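Dihydropyrimidinase (Brevibacillus agri, PDB 3SFW) catalyses, as a zinc-dependent amidohydrolase, the reversible hydrolytic opening of the dihydropyrimidine ring, as in dihydrouracil to N-carbamoyl-beta-alanine. Local coordinates at residues K3-G8 against V21-E26; D39-D44 against G434-R439. All blocks are in the same frame, centred on the assembly; numbering follows the deposited sequence.

Interaction 1 of 2, residues K3-G8 against V21-E26; sequences KWIRNG and VLIDGE
Ile-5 pairs with Val-21 and Lys-3 with Ile-23 across two antiparallel strands, 3-6 and 21-24, and in both pairs each backbone N-H reaches the partner's carbonyl. The rung from Ile-23 N to Lys-3 O is short, 2.8 Å, and almost straight at 178°. Between these pairs, Trp-4 and Leu-22 form a non-hydrogen-bonded pair whose side chains rise from the other face of the sheet. There the CD1 methyl of Leu-22 swings over the Lys-3 carbonyl, 3.5 Å from Lys-3 O. The Trp-4 indole turns its edge to Val-21 O, while Arg-6 CD lies over the centre of one ring face; a salt bridge from Arg-6 NE to Asp-20 helps keep the guanidinium over Trp-4 CZ2.

On the face with Lys-3, take Ile-5 from the backbone outward. Its CB sits 3.9 Å from Val-21 O, and CG1 rises past the same oxygen. CG1 is anti to the carbonyl carbon (chi1 -48°), and from there the chain runs on to place CD1 3.8 Å from Ile-23 CD1, methyl against methyl where the two side chains cross. Leu-50 of strand 49-59 packs against both Ile-5 and Val-21.

Lys-3 shares this face, its CB 4.2 Å from Ile-23 CB, but the rest of the chain leads off and bends at its last torsion (chi4 64°). NZ hydrogen-bonds to the Gly-434 carbonyl and, 3.0 Å away, to a water that lies within bonding distance of Gly-25 O. The chemistry is thus divided: backbone bonds fix the strand pairing, the aliphatic branches of Ile-5, Val-21 and Ile-23 make one face apolar, and the Lys-3 ammonium, likely to keep its charge, links strand 2-6 to Gly-434 just before strand 435-439.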
ATOM      1  N   LYS A   3      43.747 -26.714 -16.456  1.00 14.85           N
ATOM      2  CA  LYS A   3      42.632 -27.645 -16.529  1.00 16.80           C
ATOM      3  C   LYS A   3      41.668 -27.168 -17.600  1.00 17.67           C
ATOM      4  O   LYS A   3      41.353 -25.985 -17.658  1.00 19.16           O
ATOM      5  CB  LYS A   3      41.899 -27.706 -15.177  1.00 17.19           C
ATOM      6  CG  LYS A   3      42.779 -28.312 -14.023  1.00 17.72           C
ATOM      7  CD  LYS A   3      41.997 -28.301 -12.704  1.00 19.63           C
ATOM      8  CE  LYS A   3      42.846 -28.879 -11.519  1.00 18.22           C
ATOM      9  NZ  LYS A   3      44.084 -28.080 -11.171  1.00 17.64           N
ATOM     10  N   TRP A   4      41.223 -28.090 -18.441  1.00 16.09           N
ATOM     11  CA  TRP A   4      40.377 -27.783 -19.587  1.00 18.24           C
ATOM     12  C   TRP A   4      39.074 -28.537 -19.395  1.00 17.15           C
ATOM     13  O   TRP A   4      39.022 -29.772 -19.537  1.00 16.17           O
ATOM     14  CB  TRP A   4      41.083 -28.281 -20.861  1.00 20.74           C
ATOM     15  CG  TRP A   4      40.502 -27.856 -22.180  1.00 23.19           C
ATOM     16  CD1 TRP A   4      39.574 -26.875 -22.422  1.00 23.32           C
ATOM     17  CD2 TRP A   4      40.868 -28.388 -23.455  1.00 25.50           C
ATOM     18  NE1 TRP A   4      39.313 -26.803 -23.786  1.00 24.55           N
ATOM     19  CE2 TRP A   4      40.094 -27.724 -24.433  1.00 25.88           C
ATOM     20  CE3 TRP A   4      41.799 -29.358 -23.870  1.00 27.24           C
ATOM     21  CZ2 TRP A   4      40.234 -27.992 -25.815  1.00 28.43           C
ATOM     22  CZ3 TRP A   4      41.906 -29.651 -25.226  1.00 26.25           C
ATOM     23  CH2 TRP A   4      41.132 -28.967 -26.183  1.00 26.73           C
ATOM     24  N   ILE A   5      38.041 -27.821 -18.930  1.00 14.53           N
ATOM     25  CA  ILE A   5      36.765 -28.431 -18.663  1.00 16.27           C
ATOM     26  C   ILE A   5      35.933 -28.412 -19.940  1.00 17.17           C
ATOM     27  O   ILE A   5      35.525 -27.311 -20.429  1.00 17.60           O
ATOM     28  CB  ILE A   5      35.989 -27.698 -17.536  1.00 13.79           C
ATOM     29  CG1 ILE A   5      36.877 -27.449 -16.302  1.00 16.64           C
ATOM     30  CG2 ILE A   5      34.723 -28.425 -17.186  1.00 14.29           C
ATOM     31  CD1 ILE A   5      36.166 -26.562 -15.193  1.00 18.56           C
ATOM     32  N   ARG A   6      35.669 -29.598 -20.476  1.00 15.52           N
ATOM     33  CA  ARG A   6      35.073 -29.724 -21.839  1.00 17.28           C
ATOM     34  C   ARG A   6      33.666 -30.302 -21.878  1.00 18.06           C
ATOM     35  O   ARG A   6      33.292 -31.154 -21.059  1.00 17.54           O
ATOM     36  CB  ARG A   6      35.969 -30.604 -22.728  1.00 19.49           C
ATOM     37  CG  ARG A   6      37.425 -30.131 -22.806  1.00 19.81           C
ATOM     38  CD  ARG A   6      38.105 -30.794 -23.987  1.00 24.62           C
ATOM     39  NE  ARG A   6      37.529 -30.283 -25.230  1.00 27.84           N
ATOM     40  CZ  ARG A   6      37.894 -30.688 -26.444  1.00 35.17           C
ATOM     41  NH1 ARG A   6      38.814 -31.633 -26.576  1.00 34.72           N
ATOM     42  NH2 ARG A   6      37.329 -30.149 -27.523  1.00 37.60           N
ATOM     43  N   ASN A   7      32.871 -29.812 -22.826  1.00 15.98           N
ATOM     44  CA  ASN A   7      31.603 -30.448 -23.162  1.00 15.94           C
ATOM     45  C   ASN A   7      30.467 -30.160 -22.190  1.00 15.83           C
ATOM     46  O   ASN A   7      29.452 -30.850 -22.236  1.00 17.16           O
ATOM     47  CB  ASN A   7      31.759 -31.979 -23.273  1.00 22.16           C
ATOM     48  CG  ASN A   7      32.883 -32.390 -24.195  1.00 34.57           C
ATOM     49  OD1 ASN A   7      33.069 -31.791 -25.262  1.00 40.38           O
ATOM     50  ND2 ASN A   7      33.654 -33.436 -23.796  1.00 36.63           N
ATOM     51  N   GLY A   8      30.644 -29.163 -21.326  1.00 15.43           N
ATOM     52  CA  GLY A   8      29.611 -28.792 -20.351  1.00 13.06           C
ATOM     53  C   GLY A   8      28.807 -27.575 -20.823  1.00 16.10           C
ATOM     54  O   GLY A   8      29.114 -26.993 -21.886  1.00 17.27           O
ATOM     55  N   VAL A  21      35.928 -24.432 -20.771  1.00 15.40           N
ATOM     56  CA  VAL A  21      36.554 -23.432 -19.894  1.00 13.44           C
ATOM     57  C   VAL A  21      37.971 -23.860 -19.602  1.00 16.71           C
ATOM     58  O   VAL A  21      38.201 -24.996 -19.192  1.00 16.22           O
ATOM     59  CB  VAL A  21      35.753 -23.312 -18.568  1.00 15.59           C
ATOM     60  CG1 VAL A  21      36.438 -22.357 -17.573  1.00 16.59           C
ATOM     61  CG2 VAL A  21      34.325 -22.826 -18.870  1.00 14.74           C
ATOM     62  N   LEU A  22      38.912 -22.940 -19.814  1.00 15.08           N
ATOM     63  CA  LEU A  22      40.322 -23.186 -19.533  1.00 16.82           C
ATOM     64  C   LEU A  22      40.780 -22.453 -18.287  1.00 14.68           C
ATOM     65  O   LEU A  22      40.619 -21.215 -18.170  1.00 15.81           O
ATOM     66  CB  LEU A  22      41.185 -22.747 -20.736  1.00 15.49           C
ATOM     67  CG  LEU A  22      42.705 -22.945 -20.552  1.00 17.15           C
ATOM     68  CD1 LEU A  22      42.938 -24.464 -20.376  1.00 16.96           C
ATOM     69  CD2 LEU A  22      43.394 -22.437 -21.853  1.00 16.15           C
ATOM     70  N   ILE A  23      41.289 -23.226 -17.323  1.00 14.74           N
ATOM     71  CA  ILE A  23      41.820 -22.685 -16.082  1.00 13.38           C
ATOM     72  C   ILE A  23      43.337 -22.767 -16.126  1.00 14.35           C
ATOM     73  O   ILE A  23      43.877 -23.741 -16.631  1.00 16.39           O
ATOM     74  CB  ILE A  23      41.331 -23.568 -14.898  1.00 13.04           C
ATOM     75  CG1 ILE A  23      39.797 -23.471 -14.758  1.00 13.59           C
ATOM     76  CG2 ILE A  23      41.972 -23.102 -13.560  1.00 13.85           C
ATOM     77  CD1 ILE A  23      39.192 -24.584 -13.872  1.00 13.85           C
ATOM     78  N   ASP A  24      44.021 -21.720 -15.672  1.00 16.13           N
ATOM     79  CA  ASP A  24      45.498 -21.767 -15.559  1.00 19.03           C
ATOM     80  C   ASP A  24      45.833 -21.276 -14.170  1.00 17.22           C
ATOM     81  O   ASP A  24      45.503 -20.157 -13.804  1.00 15.02           O
ATOM     82  CB  ASP A  24      46.160 -20.869 -16.621  1.00 20.72           C
ATOM     83  CG  ASP A  24      47.701 -21.040 -16.682  1.00 26.64           C
ATOM     84  OD1 ASP A  24      48.268 -21.815 -15.903  1.00 23.36           O
ATOM     85  OD2 ASP A  24      48.326 -20.434 -17.561  1.00 29.66           O
ATOM     86  N   GLY A  25      46.288 -22.183 -13.310  1.00 17.16           N
ATOM     87  CA  GLY A  25      46.552 -21.763 -11.956  1.00 15.24           C
ATOM     88  C   GLY A  25      45.217 -21.575 -11.206  1.00 15.37           C
ATOM     89  O   GLY A  25      44.403 -22.482 -11.184  1.00 17.37           O
ATOM     90  N   GLU A  26      45.004 -20.392 -10.634  1.00 12.81           N
ATOM     91  CA  GLU A  26      43.836 -20.168  -9.747  1.00 12.55           C
ATOM     92  C   GLU A  26      42.637 -19.568 -10.496  1.00 14.84           C
ATOM     93  O   GLU A  26      41.575 -19.397  -9.901  1.00 15.99           O
ATOM     94  CB  GLU A  26      44.220 -19.247  -8.606  1.00 16.64           C
ATOM     95  CG  GLU A  26      45.341 -19.809  -7.694  1.00 18.43           C
ATOM     96  CD  GLU A  26      45.347 -19.137  -6.337  1.00 21.17           C
ATOM     97  OE1 GLU A  26      45.200 -17.923  -6.272  1.00 23.42           O
ATOM     98  OE2 GLU A  26      45.423 -19.842  -5.344  1.00 27.23           O
TER
HETATM   99  O   HOH W   1      44.795 -25.232 -11.878  1.00 22.71           O

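Interaction 2 of 2, residues D39-D44 against G434-R439; sequences DAEVID and GAFVVR
A seam between the N-terminal sheet and the C-terminal part of the chain is closed where Glu-41 and Ile-43 of edge strand 41-44 meet Phe-436 and Arg-439 of strand 435-439. Arg-439 is stretched out, with CG anti to the backbone N (chi1 -170°), and spans the seam toward Glu-41, which comes from the opposite direction. A single carboxylate oxygen takes both bonds of the salt bridge: Arg-439 NH2 lies 2.7 Å from Glu-41 OE2, while the bond from NH1 is weak. OE2 lies at the guanidinium edge, but the carboxylate is turned 55° from that plane, so the two groups do not form a flat fork. Arg-439 CD rests 3.8 Å above the centre of the Phe-436 ring, whose CE1 lies against one guanidinium face, 3.4 Å from its plane and offset toward the rim. Ile-43 CD1 abuts the ring edge, 3.9 Å from CZ. An alanine in place of Glu-41 would probably leave the Arg-439 guanidinium without its carboxylate mate and freer to swing off the phenyl ring. Val-437 and Val-438, both facing Val-430, make a classic beta bulge between Phe-436 and Arg-439, an interface in keeping with the small beta domain that chain termini build in dihydropyrimidinases.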
ATOM      1  N   ASP A  39      48.590 -29.191 -23.013  1.00 39.19           N
ATOM      2  CA  ASP A  39      49.196 -29.495 -21.734  1.00 40.41           C
ATOM      3  C   ASP A  39      48.230 -29.175 -20.610  1.00 35.34           C
ATOM      4  O   ASP A  39      48.649 -28.704 -19.551  1.00 35.38           O
ATOM      5  CB  ASP A  39      50.491 -28.687 -21.531  1.00 44.95           C
ATOM      6  CG  ASP A  39      51.543 -28.950 -22.621  1.00 50.60           C
ATOM      7  OD1 ASP A  39      51.686 -30.117 -23.084  1.00 50.85           O
ATOM      8  OD2 ASP A  39      52.231 -27.976 -23.005  1.00 52.37           O
ATOM      9  N   ALA A  40      46.934 -29.358 -20.853  1.00 31.82           N
ATOM     10  CA  ALA A  40      45.957 -29.171 -19.782  1.00 26.84           C
ATOM     11  C   ALA A  40      45.340 -30.494 -19.421  1.00 27.34           C
ATOM     12  O   ALA A  40      45.177 -31.357 -20.280  1.00 29.32           O
ATOM     13  CB  ALA A  40      44.877 -28.167 -20.183  1.00 24.53           C
ATOM     14  N   GLU A  41      45.011 -30.668 -18.147  1.00 23.93           N
ATOM     15  CA  GLU A  41      44.219 -31.836 -17.721  1.00 24.97           C
ATOM     16  C   GLU A  41      42.781 -31.705 -18.245  1.00 23.33           C
ATOM     17  O   GLU A  41      42.107 -30.705 -17.947  1.00 18.79           O
ATOM     18  CB  GLU A  41      44.190 -31.945 -16.201  1.00 27.84           C
ATOM     19  CG  GLU A  41      43.353 -33.166 -15.709  1.00 29.11           C
ATOM     20  CD  GLU A  41      43.194 -33.253 -14.196  1.00 33.87           C
ATOM     21  OE1 GLU A  41      43.472 -32.265 -13.463  1.00 33.79           O
ATOM     22  OE2 GLU A  41      42.704 -34.304 -13.744  1.00 35.41           O
ATOM     23  N   VAL A  42      42.321 -32.687 -19.023  1.00 22.14           N
ATOM     24  CA  VAL A  42      40.961 -32.637 -19.570  1.00 21.57           C
ATOM     25  C   VAL A  42      39.963 -33.137 -18.525  1.00 22.99           C
ATOM     26  O   VAL A  42      40.120 -34.226 -17.978  1.00 20.34           O
ATOM     27  CB  VAL A  42      40.810 -33.414 -20.919  1.00 24.62           C
ATOM     28  CG1 VAL A  42      39.350 -33.535 -21.327  1.00 25.02           C
ATOM     29  CG2 VAL A  42      41.606 -32.725 -22.043  1.00 25.07           C
ATOM     30  N   ILE A  43      38.974 -32.298 -18.202  1.00 18.04           N
ATOM     31  CA  ILE A  43      37.883 -32.674 -17.301  1.00 17.90           C
ATOM     32  C   ILE A  43      36.619 -32.778 -18.141  1.00 20.15           C
ATOM     33  O   ILE A  43      36.181 -31.790 -18.778  1.00 19.12           O
ATOM     34  CB  ILE A  43      37.635 -31.565 -16.214  1.00 18.93           C
ATOM     35  CG1 ILE A  43      38.929 -31.140 -15.499  1.00 22.54           C
ATOM     36  CG2 ILE A  43      36.573 -31.996 -15.209  1.00 19.56           C
ATOM     37  CD1 ILE A  43      39.783 -32.250 -15.045  1.00 25.40           C
ATOM     38  N   ASP A  44      36.030 -33.957 -18.155  1.00 17.89           N
ATOM     39  CA  ASP A  44      34.837 -34.196 -18.959  1.00 19.13           C
ATOM     40  C   ASP A  44      33.541 -33.765 -18.234  1.00 19.68           C
ATOM     41  O   ASP A  44      33.147 -34.372 -17.235  1.00 18.72           O
ATOM     42  CB  ASP A  44      34.796 -35.686 -19.334  1.00 22.61           C
ATOM     43  CG  ASP A  44      33.629 -36.041 -20.226  1.00 26.10           C
ATOM     44  OD1 ASP A  44      32.842 -35.154 -20.598  1.00 23.06           O
ATOM     45  OD2 ASP A  44      33.489 -37.231 -20.568  1.00 28.16           O
ATOM     46  N   GLY A 434      40.805 -23.122  -8.804  1.00 12.90           N
ATOM     47  CA  GLY A 434      41.378 -24.018  -9.812  1.00 13.27           C
ATOM     48  C   GLY A 434      41.829 -25.376  -9.257  1.00 14.28           C
ATOM     49  O   GLY A 434      42.289 -26.223 -10.014  1.00 16.07           O
ATOM     50  N   ALA A 435      41.730 -25.573  -7.943  1.00 12.85           N
ATOM     51  CA  ALA A 435      42.042 -26.889  -7.366  1.00 14.65           C
ATOM     52  C   ALA A 435      40.771 -27.602  -6.970  1.00 13.32           C
ATOM     53  O   ALA A 435      39.884 -27.012  -6.349  1.00 13.57           O
ATOM     54  CB  ALA A 435      43.006 -26.751  -6.128  1.00 14.82           C
ATOM     55  N   PHE A 436      40.719 -28.910  -7.210  1.00 13.14           N
ATOM     56  CA  PHE A 436      39.542 -29.678  -6.795  1.00 12.21           C
ATOM     57  C   PHE A 436      39.453 -29.731  -5.284  1.00 13.24           C
ATOM     58  O   PHE A 436      40.491 -29.945  -4.606  1.00 12.75           O
ATOM     59  CB  PHE A 436      39.614 -31.097  -7.323  1.00 13.77           C
ATOM     60  CG  PHE A 436      39.238 -31.223  -8.771  1.00 14.64           C
ATOM     61  CD1 PHE A 436      40.228 -31.393  -9.732  1.00 14.37           C
ATOM     62  CD2 PHE A 436      37.895 -31.203  -9.153  1.00 15.38           C
ATOM     63  CE1 PHE A 436      39.876 -31.481 -11.083  1.00 17.18           C
ATOM     64  CE2 PHE A 436      37.530 -31.312 -10.465  1.00 17.55           C
ATOM     65  CZ  PHE A 436      38.509 -31.482 -11.436  1.00 15.68           C
ATOM     66  N   VAL A 437      38.234 -29.549  -4.768  1.00 13.21           N
ATOM     67  CA  VAL A 437      37.921 -29.743  -3.325  1.00 11.17           C
ATOM     68  C   VAL A 437      37.111 -31.038  -3.206  1.00 12.73           C
ATOM     69  O   VAL A 437      37.337 -31.888  -2.312  1.00 12.97           O
ATOM     70  CB  VAL A 437      37.060 -28.545  -2.768  1.00 13.42           C
ATOM     71  CG1 VAL A 437      36.741 -28.753  -1.226  1.00 13.59           C
ATOM     72  CG2 VAL A 437      37.864 -27.207  -2.986  1.00 13.53           C
ATOM     73  N   VAL A 438      36.118 -31.166  -4.087  1.00 12.34           N
ATOM     74  CA  VAL A 438      35.369 -32.405  -4.251  1.00 12.83           C
ATOM     75  C   VAL A 438      35.538 -32.848  -5.712  1.00 13.54           C
ATOM     76  O   VAL A 438      35.476 -32.032  -6.646  1.00 12.78           O
ATOM     77  CB  VAL A 438      33.849 -32.137  -3.945  1.00 12.10           C
ATOM     78  CG1 VAL A 438      32.993 -33.385  -4.257  1.00 12.72           C
ATOM     79  CG2 VAL A 438      33.668 -31.693  -2.488  1.00 12.38           C
ATOM     80  N   ARG A 439      35.805 -34.126  -5.929  1.00 13.94           N
ATOM     81  CA  ARG A 439      35.858 -34.635  -7.287  1.00 12.95           C
ATOM     82  C   ARG A 439      35.126 -35.952  -7.322  1.00 15.31           C
ATOM     83  O   ARG A 439      35.420 -36.840  -6.500  1.00 14.55           O
ATOM     84  CB  ARG A 439      37.295 -34.823  -7.720  1.00 16.16           C
ATOM     85  CG  ARG A 439      37.410 -35.132  -9.236  1.00 19.52           C
ATOM     86  CD  ARG A 439      38.842 -35.093  -9.670  1.00 24.94           C
ATOM     87  NE  ARG A 439      38.974 -35.182 -11.122  1.00 31.13           N
ATOM     88  CZ  ARG A 439      40.120 -34.964 -11.752  1.00 29.47           C
ATOM     89  NH1 ARG A 439      41.196 -34.646 -11.053  1.00 33.43           N
ATOM     90  NH2 ARG A 439      40.195 -35.076 -13.054  1.00 32.34           N
TER

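Overall arrangement
Interactions 1 and 2 lie with their centres about 7 Å apart and share one small mixed sheet. Strand 2-6 runs inside it, antiparallel to 20-24 on one flank and parallel to 41-44 on the other, where Trp-4 N is 2.8 Å from Glu-41 O in a probable hydrogen bond. Interaction 1 is local and closes first along the chain; interaction 2 follows and bridges some 390 residues to strand 435-439, which belongs to a different sheet. Both sit about 27 to 28 Å from the centre of the chain and include none of the zinc ligands. Interaction 1 builds the N-terminal sheet, and interaction 2 fastens it to strand 435-439 near the C-terminus, to one side of the barrel that carries the zinc ions.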